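Local coordinates for protein alkaline phosphatase D (Bacillus subtilis, PDB 2YEQ) that hydrolyses phosphate esters at an active site that holds iron(III) and calcium, acting as a secreted phosphodiesterase and alkaline phosphatase, at residues A122-Y127 with L149-Y154; T207-E212 with Q330-A335; L276-Y281 with T304-E309. All coordinates share one frame; numbering follows the deposited sequence.

Contact 1: A122-Y127 with L149-Y154. With FE (Fe (III) ion), chain B; CA (calcium ion), chain C.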
loop_
_atom_site.group_PDB
_atom_site.type_symbol
_atom_site.label_atom_id
_atom_site.label_comp_id
_atom_site.label_asym_id
_atom_site.label_seq_id
_atom_site.Cartn_x
_atom_site.Cartn_y
_atom_site.Cartn_z
ATOM N N ALA A 122 -0.086 -5.382 -0.489
ATOM C CA ALA A 122 -1.484 -5.204 -0.207
ATOM C C ALA A 122 -1.859 -3.724 -0.345
ATOM O O ALA A 122 -1.001 -2.853 -0.254
ATOM C CB ALA A 122 -1.744 -5.657 1.232
ATOM N N SER A 123 -3.138 -3.474 -0.546
ATOM C CA SER A 123 -3.687 -2.113 -0.513
ATOM C C SER A 123 -5.159 -2.191 -0.230
ATOM O O SER A 123 -5.759 -3.265 -0.322
ATOM C CB SER A 123 -3.456 -1.437 -1.873
ATOM O OG SER A 123 -4.221 -2.074 -2.867
ATOM N N CYS A 124 -5.762 -1.049 0.111
ATOM C CA CYS A 124 -7.215 -0.857 0.005
ATOM C C CYS A 124 -8.062 -1.768 0.913
ATOM O O CYS A 124 -8.700 -2.765 0.493
ATOM C CB CYS A 124 -7.681 -0.894 -1.461
ATOM S SG CYS A 124 -6.990 0.479 -2.518
ATOM N N GLN A 125 -8.125 -1.360 2.171
ATOM C CA GLN A 125 -8.759 -2.161 3.209
ATOM C C GLN A 125 -9.931 -1.458 3.901
ATOM O O GLN A 125 -9.997 -1.430 5.128
ATOM C CB GLN A 125 -7.708 -2.608 4.226
ATOM C CG GLN A 125 -6.884 -1.512 4.880
ATOM C CD GLN A 125 -5.583 -2.008 5.396
ATOM O OE1 GLN A 125 -4.954 -2.899 4.792
ATOM N NE2 GLN A 125 -5.124 -1.424 6.503
ATOM N N GLN A 126 -10.869 -0.959 3.107
ATOM C CA GLN A 126 -12.043 -0.253 3.627
ATOM C C GLN A 126 -12.662 -1.144 4.728
ATOM O O GLN A 126 -13.160 -2.222 4.460
ATOM C CB GLN A 126 -13.064 0.031 2.523
ATOM C CG GLN A 126 -13.705 1.424 2.537
ATOM C CD GLN A 126 -14.730 1.634 3.671
ATOM O OE1 GLN A 126 -14.551 1.123 4.747
ATOM N NE2 GLN A 126 -15.808 2.401 3.406
ATOM N N TYR A 127 -12.605 -0.672 5.964
ATOM C CA TYR A 127 -13.034 -1.441 7.140
ATOM C C TYR A 127 -14.476 -1.862 7.058
ATOM O O TYR A 127 -14.856 -2.975 7.497
ATOM C CB TYR A 127 -12.780 -0.600 8.392
ATOM C CG TYR A 127 -13.111 -1.203 9.745
ATOM C CD1 TYR A 127 -12.162 -1.970 10.442
ATOM C CD2 TYR A 127 -14.332 -0.964 10.352
ATOM C CE1 TYR A 127 -12.449 -2.482 11.694
ATOM C CE2 TYR A 127 -14.624 -1.487 11.602
ATOM C CZ TYR A 127 -13.689 -2.240 12.262
ATOM O OH TYR A 127 -13.989 -2.769 13.503
ATOM N N LEU A 149 0.626 -0.451 -0.142
ATOM C CA LEU A 149 0.701 0.521 -1.244
ATOM C C LEU A 149 -0.394 1.590 -1.198
ATOM O O LEU A 149 -0.553 2.349 -2.164
ATOM C CB LEU A 149 0.620 -0.190 -2.593
ATOM C CG LEU A 149 1.707 -1.245 -2.846
ATOM C CD1 LEU A 149 1.531 -1.829 -4.265
ATOM C CD2 LEU A 149 3.106 -0.705 -2.621
ATOM N N GLY A 150 -1.169 1.618 -0.115
ATOM C CA GLY A 150 -2.086 2.765 0.172
ATOM C C GLY A 150 -3.506 2.372 0.523
ATOM O O GLY A 150 -3.893 1.203 0.425
ATOM N N ASP A 151 -4.294 3.394 0.890
ATOM C CA ASP A 151 -5.623 3.256 1.399
ATOM C C ASP A 151 -5.608 2.263 2.568
ATOM O O ASP A 151 -6.440 1.381 2.659
ATOM C CB ASP A 151 -6.613 2.853 0.320
ATOM C CG ASP A 151 -6.831 3.936 -0.746
ATOM O OD1 ASP A 151 -6.171 4.984 -0.700
ATOM O OD2 ASP A 151 -7.658 3.673 -1.672
ATOM N N TYR A 152 -4.634 2.448 3.450
ATOM C CA TYR A 152 -4.574 1.714 4.705
ATOM C C TYR A 152 -5.728 2.074 5.642
ATOM O O TYR A 152 -6.189 1.212 6.401
ATOM C CB TYR A 152 -3.249 1.981 5.377
ATOM C CG TYR A 152 -2.938 1.114 6.568
ATOM C CD1 TYR A 152 -3.479 1.394 7.816
ATOM C CD2 TYR A 152 -2.058 0.031 6.459
ATOM C CE1 TYR A 152 -3.169 0.607 8.937
ATOM C CE2 TYR A 152 -1.741 -0.770 7.589
ATOM C CZ TYR A 152 -2.307 -0.467 8.818
ATOM O OH TYR A 152 -2.015 -1.232 9.920
ATOM N N ILE A 153 -6.161 3.343 5.620
ATOM C CA ILE A 153 -7.447 3.749 6.195
ATOM C C ILE A 153 -8.261 4.467 5.135
ATOM O O ILE A 153 -7.707 4.848 4.107
ATOM C CB ILE A 153 -7.301 4.712 7.402
ATOM C CG1 ILE A 153 -6.643 6.038 6.973
ATOM C CG2 ILE A 153 -6.518 4.044 8.545
ATOM C CD1 ILE A 153 -6.836 7.188 7.988
ATOM N N TYR A 154 -9.570 4.600 5.379
ATOM C CA TYR A 154 -10.454 5.456 4.599
ATOM C C TYR A 154 -11.017 6.503 5.578
ATOM O O TYR A 154 -11.104 6.246 6.791
ATOM C CB TYR A 154 -11.588 4.675 3.914
ATOM C CG TYR A 154 -11.115 3.839 2.733
ATOM C CD1 TYR A 154 -10.286 2.720 2.929
ATOM C CD2 TYR A 154 -11.443 4.192 1.435
ATOM C CE1 TYR A 154 -9.824 1.964 1.868
ATOM C CE2 TYR A 154 -10.990 3.438 0.339
ATOM C CZ TYR A 154 -10.162 2.336 0.564
ATOM O OH TYR A 154 -9.722 1.573 -0.477
HETATM FE FE FE B . -8.934 2.042 -2.251
HETATM CA CA CA C . -6.635 4.956 -3.580
HETATM O O HOH W 1 -5.101 2.971 -3.014
#

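Contact 2: T207-E212 with Q330-A335. With CA (calcium ion), chain C; CA (calcium ion), chain D.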
loop_
_atom_site.group_PDB
_atom_site.type_symbol
_atom_site.label_atom_id
_atom_site.label_comp_id
_atom_site.label_asym_id
_atom_site.label_seq_id
_atom_site.Cartn_x
_atom_site.Cartn_y
_atom_site.Cartn_z
ATOM N N THR A 207 3.674 2.704 2.091
ATOM C CA THR A 207 3.530 4.005 1.448
ATOM C C THR A 207 2.058 4.252 1.277
ATOM O O THR A 207 1.277 3.300 1.240
ATOM C CB THR A 207 4.297 4.093 0.115
ATOM O OG1 THR A 207 4.213 5.431 -0.371
ATOM C CG2 THR A 207 3.760 3.048 -0.941
ATOM N N TRP A 208 1.644 5.518 1.241
ATOM C CA TRP A 208 0.211 5.840 1.307
ATOM C C TRP A 208 -0.316 6.116 -0.086
ATOM O O TRP A 208 0.461 6.309 -1.007
ATOM C CB TRP A 208 -0.033 7.072 2.204
ATOM C CG TRP A 208 0.837 8.243 1.939
ATOM C CD1 TRP A 208 1.227 8.737 0.725
ATOM C CD2 TRP A 208 1.427 9.095 2.928
ATOM N NE1 TRP A 208 2.037 9.841 0.909
ATOM C CE2 TRP A 208 2.168 10.083 2.247
ATOM C CE3 TRP A 208 1.382 9.130 4.325
ATOM C CZ2 TRP A 208 2.879 11.075 2.914
ATOM C CZ3 TRP A 208 2.091 10.106 4.990
ATOM C CH2 TRP A 208 2.827 11.082 4.280
ATOM N N ASP A 209 -1.627 6.147 -0.223
ATOM C CA ASP A 209 -2.273 6.699 -1.408
ATOM C C ASP A 209 -3.202 7.826 -0.934
ATOM O O ASP A 209 -2.794 8.605 -0.059
ATOM C CB ASP A 209 -3.008 5.633 -2.245
ATOM C CG ASP A 209 -3.418 6.155 -3.636
ATOM O OD1 ASP A 209 -2.639 6.953 -4.240
ATOM O OD2 ASP A 209 -4.559 5.796 -4.100
ATOM N N ASP A 210 -4.412 7.929 -1.466
ATOM C CA ASP A 210 -5.253 9.122 -1.181
ATOM C C ASP A 210 -6.030 9.041 0.112
ATOM O O ASP A 210 -6.131 10.043 0.821
ATOM C CB ASP A 210 -6.214 9.489 -2.331
ATOM C CG ASP A 210 -7.009 8.326 -2.862
ATOM O OD1 ASP A 210 -6.575 7.147 -2.695
ATOM O OD2 ASP A 210 -8.082 8.569 -3.466
ATOM N N HIS A 211 -6.573 7.860 0.428
ATOM C CA HIS A 211 -7.514 7.746 1.516
ATOM C C HIS A 211 -6.925 7.832 2.916
ATOM O O HIS A 211 -7.678 7.988 3.882
ATOM C CB HIS A 211 -8.387 6.526 1.348
ATOM C CG HIS A 211 -9.447 6.677 0.301
ATOM N ND1 HIS A 211 -10.543 7.505 0.458
ATOM C CD2 HIS A 211 -9.611 6.054 -0.892
ATOM C CE1 HIS A 211 -11.342 7.369 -0.589
ATOM N NE2 HIS A 211 -10.789 6.511 -1.432
ATOM N N GLU A 212 -5.595 7.801 3.034
ATOM C CA GLU A 212 -4.960 8.170 4.285
ATOM C C GLU A 212 -5.219 9.664 4.645
ATOM O O GLU A 212 -5.005 10.056 5.790
ATOM C CB GLU A 212 -3.469 7.946 4.198
ATOM C CG GLU A 212 -3.092 6.473 4.384
ATOM C CD GLU A 212 -3.009 5.638 3.099
ATOM O OE1 GLU A 212 -3.478 6.046 2.000
ATOM O OE2 GLU A 212 -2.463 4.499 3.225
ATOM N N GLN A 330 4.519 1.360 -5.776
ATOM C CA GLN A 330 3.772 2.612 -5.882
ATOM C C GLN A 330 2.279 2.372 -5.904
ATOM O O GLN A 330 1.825 1.249 -5.646
ATOM C CB GLN A 330 4.283 3.433 -7.083
ATOM C CG GLN A 330 4.140 2.751 -8.433
ATOM C CD GLN A 330 2.821 3.040 -9.078
ATOM O OE1 GLN A 330 2.405 4.208 -9.185
ATOM N NE2 GLN A 330 2.115 1.990 -9.456
ATOM N N GLN A 331 1.494 3.425 -6.186
ATOM C CA GLN A 331 0.088 3.447 -5.830
ATOM C C GLN A 331 -0.897 3.104 -6.897
ATOM O O GLN A 331 -1.920 2.452 -6.623
ATOM C CB GLN A 331 -0.276 4.863 -5.317
ATOM C CG GLN A 331 0.394 5.275 -4.020
ATOM C CD GLN A 331 1.872 5.587 -4.125
ATOM O OE1 GLN A 331 2.395 5.954 -5.191
ATOM N NE2 GLN A 331 2.567 5.475 -2.981
ATOM N N ILE A 332 -0.652 3.603 -8.111
ATOM C CA ILE A 332 -1.700 3.719 -9.108
ATOM C C ILE A 332 -1.357 3.045 -10.455
ATOM O O ILE A 332 -0.204 2.773 -10.773
ATOM C CB ILE A 332 -2.052 5.225 -9.339
ATOM C CG1 ILE A 332 -0.787 6.046 -9.532
ATOM C CG2 ILE A 332 -2.921 5.798 -8.162
ATOM C CD1 ILE A 332 -1.020 7.423 -10.199
ATOM N N PHE A 333 -2.389 2.780 -11.227
ATOM C CA PHE A 333 -2.268 2.021 -12.478
ATOM C C PHE A 333 -1.271 2.668 -13.450
ATOM O O PHE A 333 -1.452 3.807 -13.891
ATOM C CB PHE A 333 -3.637 1.869 -13.090
ATOM C CG PHE A 333 -3.813 0.638 -13.952
ATOM C CD1 PHE A 333 -3.248 0.563 -15.214
ATOM C CD2 PHE A 333 -4.603 -0.412 -13.521
ATOM C CE1 PHE A 333 -3.441 -0.583 -16.027
ATOM C CE2 PHE A 333 -4.817 -1.530 -14.330
ATOM C CZ PHE A 333 -4.219 -1.610 -15.575
ATOM N N PHE A 334 -0.209 1.922 -13.778
ATOM C CA PHE A 334 0.903 2.438 -14.567
ATOM C C PHE A 334 0.759 2.179 -16.081
ATOM O O PHE A 334 1.113 3.044 -16.904
ATOM C CB PHE A 334 2.203 1.821 -14.078
ATOM C CG PHE A 334 3.430 2.358 -14.740
ATOM C CD1 PHE A 334 4.027 3.522 -14.287
ATOM C CD2 PHE A 334 4.024 1.678 -15.804
ATOM C CE1 PHE A 334 5.175 4.022 -14.900
ATOM C CE2 PHE A 334 5.165 2.175 -16.419
ATOM C CZ PHE A 334 5.744 3.332 -15.973
ATOM N N ALA A 335 0.289 0.991 -16.450
ATOM C CA ALA A 335 0.171 0.631 -17.859
ATOM C C ALA A 335 -0.939 1.420 -18.533
ATOM O O ALA A 335 -1.789 2.014 -17.858
ATOM C CB ALA A 335 -0.057 -0.877 -18.029
HETATM CA CA CA C . -6.635 4.956 -3.580
HETATM CA CA CA D . -9.605 7.534 -4.816
HETATM O O HOH W 1 -5.101 2.971 -3.014
HETATM O O HOH W 2 -11.197 6.558 -6.034
HETATM O O HOH W 3 -7.919 6.935 -6.357
#

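Contact 3: L276-Y281 with T304-E309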
loop_
_atom_site.group_PDB
_atom_site.type_symbol
_atom_site.label_atom_id
_atom_site.label_comp_id
_atom_site.label_asym_id
_atom_site.label_seq_id
_atom_site.Cartn_x
_atom_site.Cartn_y
_atom_site.Cartn_z
ATOM N N LEU A 276 7.661 4.826 -3.952
ATOM C CA LEU A 276 7.293 6.130 -4.447
ATOM C C LEU A 276 6.143 6.736 -3.639
ATOM O O LEU A 276 5.421 6.033 -2.853
ATOM C CB LEU A 276 6.864 6.038 -5.910
ATOM C CG LEU A 276 7.834 5.335 -6.879
ATOM C CD1 LEU A 276 7.306 5.429 -8.327
ATOM C CD2 LEU A 276 9.247 5.865 -6.757
ATOM N N ASP A 277 5.978 8.042 -3.855
ATOM C CA ASP A 277 4.872 8.833 -3.309
ATOM C C ASP A 277 4.292 9.658 -4.444
ATOM O O ASP A 277 4.857 10.676 -4.838
ATOM C CB ASP A 277 5.425 9.690 -2.161
ATOM C CG ASP A 277 4.350 10.559 -1.462
ATOM O OD1 ASP A 277 3.186 10.610 -1.909
ATOM O OD2 ASP A 277 4.730 11.169 -0.444
ATOM N N THR A 278 3.172 9.194 -4.987
ATOM C CA THR A 278 2.551 9.814 -6.130
ATOM C C THR A 278 1.371 10.715 -5.745
ATOM O O THR A 278 0.619 11.130 -6.621
ATOM C CB THR A 278 2.082 8.750 -7.160
ATOM O OG1 THR A 278 1.105 7.866 -6.565
ATOM C CG2 THR A 278 3.313 7.923 -7.701
ATOM N N ARG A 279 1.195 10.972 -4.444
ATOM C CA ARG A 279 0.168 11.896 -3.948
ATOM C C ARG A 279 0.698 13.232 -3.497
ATOM O O ARG A 279 0.076 14.255 -3.790
ATOM C CB ARG A 279 -0.597 11.314 -2.749
ATOM C CG ARG A 279 -1.604 10.283 -3.121
ATOM C CD ARG A 279 -2.762 10.789 -3.895
ATOM N NE ARG A 279 -3.484 9.663 -4.467
ATOM C CZ ARG A 279 -4.400 9.722 -5.426
ATOM N NH1 ARG A 279 -4.811 10.893 -5.954
ATOM N NH2 ARG A 279 -4.922 8.596 -5.878
ATOM N N GLN A 280 1.768 13.224 -2.710
ATOM C CA GLN A 280 2.157 14.408 -1.938
ATOM C C GLN A 280 2.621 15.619 -2.809
ATOM O O GLN A 280 2.566 16.794 -2.355
ATOM C CB GLN A 280 3.252 14.037 -0.952
ATOM C CG GLN A 280 3.613 15.146 0.039
ATOM C CD GLN A 280 4.597 14.710 1.088
ATOM O OE1 GLN A 280 4.964 13.507 1.203
ATOM N NE2 GLN A 280 5.031 15.658 1.877
ATOM N N TYR A 281 3.115 15.313 -4.009
ATOM C CA TYR A 281 3.730 16.298 -4.882
ATOM C C TYR A 281 3.046 16.428 -6.232
ATOM O O TYR A 281 3.429 17.287 -7.024
ATOM C CB TYR A 281 5.196 15.965 -5.105
ATOM C CG TYR A 281 5.922 15.499 -3.877
ATOM C CD1 TYR A 281 6.337 16.390 -2.893
ATOM C CD2 TYR A 281 6.194 14.141 -3.690
ATOM C CE1 TYR A 281 6.996 15.942 -1.756
ATOM C CE2 TYR A 281 6.847 13.693 -2.580
ATOM C CZ TYR A 281 7.254 14.583 -1.603
ATOM O OH TYR A 281 7.929 14.078 -0.497
ATOM N N THR A 304 3.331 16.939 -13.520
ATOM C CA THR A 304 4.136 15.970 -12.783
ATOM C C THR A 304 3.248 15.131 -11.848
ATOM O O THR A 304 2.174 15.589 -11.418
ATOM C CB THR A 304 5.219 16.687 -11.969
ATOM O OG1 THR A 304 6.152 15.724 -11.482
ATOM C CG2 THR A 304 4.617 17.532 -10.773
ATOM N N LEU A 305 3.678 13.891 -11.599
ATOM C CA LEU A 305 3.114 13.049 -10.520
ATOM C C LEU A 305 4.078 13.052 -9.362
ATOM O O LEU A 305 3.669 13.143 -8.207
ATOM C CB LEU A 305 2.930 11.587 -10.943
ATOM C CG LEU A 305 1.590 11.029 -11.364
ATOM C CD1 LEU A 305 1.808 9.536 -11.726
ATOM C CD2 LEU A 305 0.488 11.168 -10.313
ATOM N N LEU A 306 5.371 12.939 -9.667
ATOM C CA LEU A 306 6.374 12.681 -8.658
ATOM C C LEU A 306 6.934 13.941 -8.077
ATOM O O LEU A 306 7.484 13.920 -6.955
ATOM C CB LEU A 306 7.550 11.900 -9.249
ATOM C CG LEU A 306 7.283 10.530 -9.856
ATOM C CD1 LEU A 306 8.593 9.962 -10.449
ATOM C CD2 LEU A 306 6.661 9.586 -8.793
ATOM N N GLY A 307 6.861 15.030 -8.850
ATOM C CA GLY A 307 7.621 16.223 -8.537
ATOM C C GLY A 307 9.042 16.062 -9.013
ATOM O O GLY A 307 9.537 14.928 -9.163
ATOM N N LYS A 308 9.720 17.192 -9.214
ATOM C CA LYS A 308 11.024 17.211 -9.864
ATOM C C LYS A 308 12.088 16.467 -9.084
ATOM O O LYS A 308 12.867 15.732 -9.676
ATOM C CB LYS A 308 11.497 18.654 -10.113
ATOM C CG LYS A 308 12.939 18.781 -10.659
ATOM C CD LYS A 308 12.990 19.427 -12.046
ATOM C CE LYS A 308 12.494 18.473 -13.142
ATOM N NZ LYS A 308 13.550 18.177 -14.166
ATOM N N GLU A 309 12.129 16.663 -7.772
ATOM C CA GLU A 309 13.159 16.054 -6.928
ATOM C C GLU A 309 13.031 14.530 -6.894
ATOM O O GLU A 309 14.023 13.825 -7.014
ATOM C CB GLU A 309 13.076 16.556 -5.491
ATOM C CG GLU A 309 14.281 17.323 -5.016
ATOM C CD GLU A 309 13.960 18.789 -4.787
ATOM O OE1 GLU A 309 13.512 19.458 -5.751
ATOM O OE2 GLU A 309 14.138 19.264 -3.643
HETATM O O HOH W 4 3.565 13.020 -5.524
#

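Contact 1: A122-Y127 with L149-Y154
Cys124, Asp151 and Tyr154 share one iron(III) ion. Asp151 OD2 binds it at 2.1 Å and Tyr154 OH at 2.0 Å. Cys124 SG stands 2.5 Å from the iron, and His382 is a further ligand. A carboxylate suits the bridging position, since Asp151 OD2 also reaches the calcium ion at 2.5 Å, a site shared with Asp209, Asp210 and Asp380; His211 is another polar partner of Asp151. The backbones run alongside in nearly the same direction, with Cys124 N donating to Gly150 O (2.9 Å) and Leu149 N to Ala122 O. The segments lie at the C-terminal ends of neighbouring parallel strands, 117-122 and 145-148, the usual place for metal ligands in calcineurin-like phosphoesterases. At the backbone angles of Gly150 a side chain would hit the preceding carbonyl, so glycine fits. Gln125 NE2 donates to a lone pair of Tyr152 O at 2.8 Å, a bent bond (132°) tilted from the amide plane, and lies over the centre of the Tyr152 ring; OE1 is taken by Tyr135. With CG anti to the carbonyl carbon (chi1 -73°), Tyr154 turns its phenol oxygen to the iron, where Ser412 hydrogen-bonds to it, and presents one ring face to Gln126 CG, a CH-pi contact.

Contact 2: T207-E212 with Q330-A335
Gln331 reaches across to Thr207, Trp208 and Asp209 with nearly the whole of its side chain. The hydrogen bond between the segments is weak: Gln331 NE2 donates to Trp208 O at 3.0 Å with a bent N-H angle of 126°. Firmer partners hold both ends of the amide, OE1 meeting Thr278 and NE2 also giving to Leu276 O. The hydroxyl of Thr207 bonds to that same carbonyl, so glutamine, with an acceptor and a donor, suits a place among backbone and hydroxyl groups.

Van der Waals contact follows from the shape of the glutamine. Bent at chi2 (72°), Gln331 lays its methylenes beside the Asp209 carboxylate, with Gln331 CB 3.3 Å from Asp209 OD1, and Ile332 CG2 touches the same oxygen more loosely. With an alanine here the amide is gone, and Thr278 OG1 and the carbonyls of Trp208 and Leu276 would probably each lose a partner, with a gap opened beside Asp209.

Metal bonds form a third group. Asp209 OD2 binds one calcium ion at 2.3 Å; Asp210 bridges, OD1 to that ion (2.4 Å) and OD2 to the second calcium ion, whose site includes Asn215 and Asn216.

Bonds within each segment fix the turns. Asp209 N donates to Glu212 OE1 at 2.9 Å, arriving from above the carboxylate plane. Gln330 curls back on its own loop, its NE2 giving to Ile332 O at 2.8 Å and its OE1 accepting from Ile332 N.

The two oxygens of Asp209 thus do different work: OD2 goes to calcium, while OD1 forms a salt bridge with Arg279 beside the methylenes of Gln331. This second shell is likely to fix the rotation of the carboxylate at the metal.

Contact 3: L276-Y281 with T304-E309
The approach to helix 308-320 meets the turn that leaves strand 271-275 here, with Leu306 against Leu276 and Thr278, and Leu305 and Tyr281 joined by water 4. This water sits at the centre: it donates to Asp277 O at 2.8 Å and to Leu305 O at 2.7 Å, and accepts from Tyr281 N. Three backbone groups that do not reach one another directly are thereby satisfied.

An Asx turn shapes the first segment. Asp277 OD1 accepts from Arg279 N at 3.2 Å and from Gln280 N at 3.1 Å, both donors reaching it from the same face of the carboxylate plane, and also from Trp208 NE1. Aspartate suits the place because its short side chain can fold over onto the following amides.

The fold around it is a beta-alpha-beta crossover: strand 271-275, helix 308-320 and the parallel neighbouring strand 325-329. An ST motif leads into the helix, Thr304 OG1 accepting from Gly307 N at 2.8 Å. Gly307 is at the N-cap with a positive phi (81°), and a CB there would crowd Tyr281 CB, both of which favour glycine.

Van der Waals packing completes the join. The CB of Leu306 is directed away, but with CG anti to the carbonyl carbon (chi1 -60°) the branch turns back, and Leu306 CD2 meets Thr278 CG2 at 3.9 Å and Leu276 CD1 at 4.2 Å. A single methyl thus serves both partners, at the end of a side chain long enough to reach them. Leu305 CD2 lies near Thr278 O, while Thr304 CG2 touches Tyr281 O. The Tyr281 ring is approached obliquely by Leu306 O, which lies 3.5 Å from Tyr281 CD2, and carries Gln280 CB over the centre of one face.

Contacts 1 and 2, with centres 10 Å apart, meet at the calcium ion that also binds water 1. Glu212 OE1 probably takes a hydrogen bond from Asp151 N (3.0 Å), tying the two ligand loops together, and His211 CD2 packs against Tyr154 CE2. A phosphate ion, probably from the crystallisation medium, lies about 3 Å from the Asp151 side chain, between nearest atoms, and is consistent with a pocket beside the metals. Contact 3 lies farther out, its centre 11 Å from that of contact 2 and 20 Å from that of contact 1. It is nested within the loop that contact 2 closes, and Arg279 NE packs on Asp210 CB at 3.5 Å.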